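Local coordinates for protein VIN1 (Oscarella pearsei, PDB 6BFI) that binds actin filaments as a sponge homolog of vinculin and may play a role in cell-cell adhesion, at residues A[576-581]-A[589-594]. Numbering follows the deposited sequence.
Sequences VIEAKA and KDIQRK
Glu578 and Lys594 meet across two neighbouring helices, 572-584 and 589-615, whose short segments run nearly antiparallel, 160° between their directions and 8.8 Å between their axes. This is a helical hairpin, joined by the short connection 585-588 at the end of a helical bundle of this vinculin-family protein. The CA atoms of Glu578 and Lys594 lie 6.6 Å apart.

Glu578 OE1 sits 3.5 Å from Lys594 CB and close to its CD, oxygen against methylene. The bend at chi2 (-61°) turns the carboxylate toward the C-terminal end of its own helix, and the two side chains pass at a slant. The ammonium goes elsewhere: beyond CG the lysine chain is extended, and NZ forms a salt bridge with Asp590 OD2 at 3.4 Å, one turn back on its own helix. Glu578 OE1 remains 5.3 Å from Lys594 NZ, too far for a bond, although the opposite charges probably still attract.

Nearer the connection, Ile591 presses its CG2 methyl on Ala581, at 3.7 Å from Ala581 CB and 3.6 Å from its carbonyl carbon. With chi1 at -57°, CG1 stands beside the backbone N and CG2 opposite that N, from where it meets Ala581. The methyl touches backbone as much as side chain, which the short alanine probably permits. Ala579, turned away from 589-594, and Glu578 both touch Phe595 of the second helix; Ala579 also packs on Ala531 of helix 524-550.

With no hydrogen bond or salt bridge between the segments, van der Waals packing and, probably, a modest long-range attraction join them at this surface.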
loop_
_atom_site.group_PDB
_atom_site.type_symbol
_atom_site.label_atom_id
_atom_site.label_comp_id
_atom_site.label_asym_id
_atom_site.label_seq_id
_atom_site.Cartn_x
_atom_site.Cartn_y
_atom_site.Cartn_z
ATOM N N VAL A 576 -11.478 -3.936 39.134
ATOM C CA VAL A 576 -11.503 -5.393 39.083
ATOM C C VAL A 576 -11.263 -5.984 40.467
ATOM O O VAL A 576 -11.943 -6.936 40.874
ATOM C CB VAL A 576 -10.477 -5.908 38.058
ATOM C CG1 VAL A 576 -10.390 -7.425 38.106
ATOM C CG2 VAL A 576 -10.847 -5.444 36.660
ATOM N N ILE A 577 -10.303 -5.434 41.217
ATOM C CA ILE A 577 -10.042 -5.994 42.540
ATOM C C ILE A 577 -11.214 -5.728 43.479
ATOM O O ILE A 577 -11.485 -6.527 44.384
ATOM C CB ILE A 577 -8.712 -5.468 43.118
ATOM C CG1 ILE A 577 -8.855 -4.039 43.641
ATOM C CG2 ILE A 577 -7.610 -5.545 42.072
ATOM C CD1 ILE A 577 -7.644 -3.556 44.412
ATOM N N GLU A 578 -11.946 -4.626 43.275
ATOM C CA GLU A 578 -13.153 -4.405 44.066
ATOM C C GLU A 578 -14.248 -5.390 43.676
ATOM O O GLU A 578 -15.000 -5.862 44.538
ATOM C CB GLU A 578 -13.647 -2.965 43.912
ATOM C CG GLU A 578 -12.734 -1.902 44.515
ATOM C CD GLU A 578 -12.547 -2.044 46.014
ATOM O OE1 GLU A 578 -13.423 -2.632 46.685
ATOM O OE2 GLU A 578 -11.513 -1.561 46.523
ATOM N N ALA A 579 -14.353 -5.716 42.384
ATOM C CA ALA A 579 -15.314 -6.728 41.954
ATOM C C ALA A 579 -15.016 -8.075 42.606
ATOM O O ALA A 579 -15.916 -8.735 43.141
ATOM C CB ALA A 579 -15.308 -6.849 40.431
ATOM N N LYS A 580 -13.746 -8.495 42.577
ATOM C CA LYS A 580 -13.361 -9.727 43.263
ATOM C C LYS A 580 -13.652 -9.636 44.756
ATOM O O LYS A 580 -14.062 -10.623 45.379
ATOM C CB LYS A 580 -11.881 -10.025 43.018
ATOM C CG LYS A 580 -11.532 -10.255 41.556
ATOM C CD LYS A 580 -10.028 -10.334 41.343
ATOM C CE LYS A 580 -9.691 -10.544 39.873
ATOM N NZ LYS A 580 -8.225 -10.498 39.622
ATOM N N ALA A 581 -13.459 -8.454 45.346
ATOM C CA ALA A 581 -13.849 -8.258 46.737
ATOM C C ALA A 581 -15.348 -8.455 46.930
ATOM O O ALA A 581 -15.782 -8.884 48.006
ATOM C CB ALA A 581 -13.427 -6.868 47.213
ATOM N N LYS A 589 -22.707 -4.499 51.738
ATOM C CA LYS A 589 -23.162 -3.380 50.918
ATOM C C LYS A 589 -22.044 -2.371 50.681
ATOM O O LYS A 589 -22.019 -1.706 49.637
ATOM C CB LYS A 589 -24.359 -2.695 51.579
ATOM C CG LYS A 589 -25.422 -3.647 52.109
ATOM C CD LYS A 589 -26.094 -4.427 50.991
ATOM C CE LYS A 589 -27.170 -5.352 51.541
ATOM N NZ LYS A 589 -27.842 -6.137 50.468
ATOM N N ASP A 590 -21.116 -2.248 51.632
ATOM C CA ASP A 590 -20.019 -1.294 51.495
ATOM C C ASP A 590 -19.108 -1.660 50.327
ATOM O O ASP A 590 -18.750 -0.800 49.512
ATOM C CB ASP A 590 -19.230 -1.228 52.804
ATOM C CG ASP A 590 -17.992 -0.361 52.701
ATOM O OD1 ASP A 590 -18.030 0.659 51.979
ATOM O OD2 ASP A 590 -16.978 -0.702 53.346
ATOM N N ILE A 591 -18.720 -2.934 50.235
ATOM C CA ILE A 591 -17.893 -3.385 49.117
ATOM C C ILE A 591 -18.624 -3.167 47.797
ATOM O O ILE A 591 -18.012 -2.815 46.778
ATOM C CB ILE A 591 -17.491 -4.859 49.312
ATOM C CG1 ILE A 591 -16.750 -5.041 50.639
ATOM C CG2 ILE A 591 -16.619 -5.337 48.166
ATOM C CD1 ILE A 591 -15.395 -4.365 50.684
ATOM N N GLN A 592 -19.946 -3.361 47.796
ATOM C CA GLN A 592 -20.740 -3.062 46.609
ATOM C C GLN A 592 -20.637 -1.589 46.236
ATOM O O GLN A 592 -20.507 -1.249 45.054
ATOM C CB GLN A 592 -22.199 -3.455 46.838
ATOM C CG GLN A 592 -22.431 -4.946 47.011
ATOM C CD GLN A 592 -23.871 -5.274 47.351
ATOM O OE1 GLN A 592 -24.691 -4.381 47.569
ATOM N NE2 GLN A 592 -24.190 -6.564 47.397
ATOM N N ARG A 593 -20.693 -0.698 47.231
ATOM C CA ARG A 593 -20.545 0.727 46.951
ATOM C C ARG A 593 -19.171 1.037 46.373
ATOM O O ARG A 593 -19.053 1.807 45.409
ATOM C CB ARG A 593 -20.787 1.545 48.220
ATOM C CG ARG A 593 -22.232 1.580 48.677
ATOM C CD ARG A 593 -22.421 2.594 49.793
ATOM N NE ARG A 593 -21.700 2.220 51.007
ATOM C CZ ARG A 593 -22.257 1.612 52.049
ATOM N NH1 ARG A 593 -23.548 1.311 52.029
ATOM N NH2 ARG A 593 -21.526 1.307 53.113
ATOM N N LYS A 594 -18.119 0.447 46.948
ATOM C CA LYS A 594 -16.771 0.649 46.421
ATOM C C LYS A 594 -16.685 0.221 44.961
ATOM O O LYS A 594 -16.170 0.961 44.112
ATOM C CB LYS A 594 -15.755 -0.123 47.265
ATOM C CG LYS A 594 -15.709 0.282 48.728
ATOM C CD LYS A 594 -14.793 -0.643 49.518
ATOM C CE LYS A 594 -14.782 -0.285 50.996
ATOM N NZ LYS A 594 -14.028 -1.284 51.807
#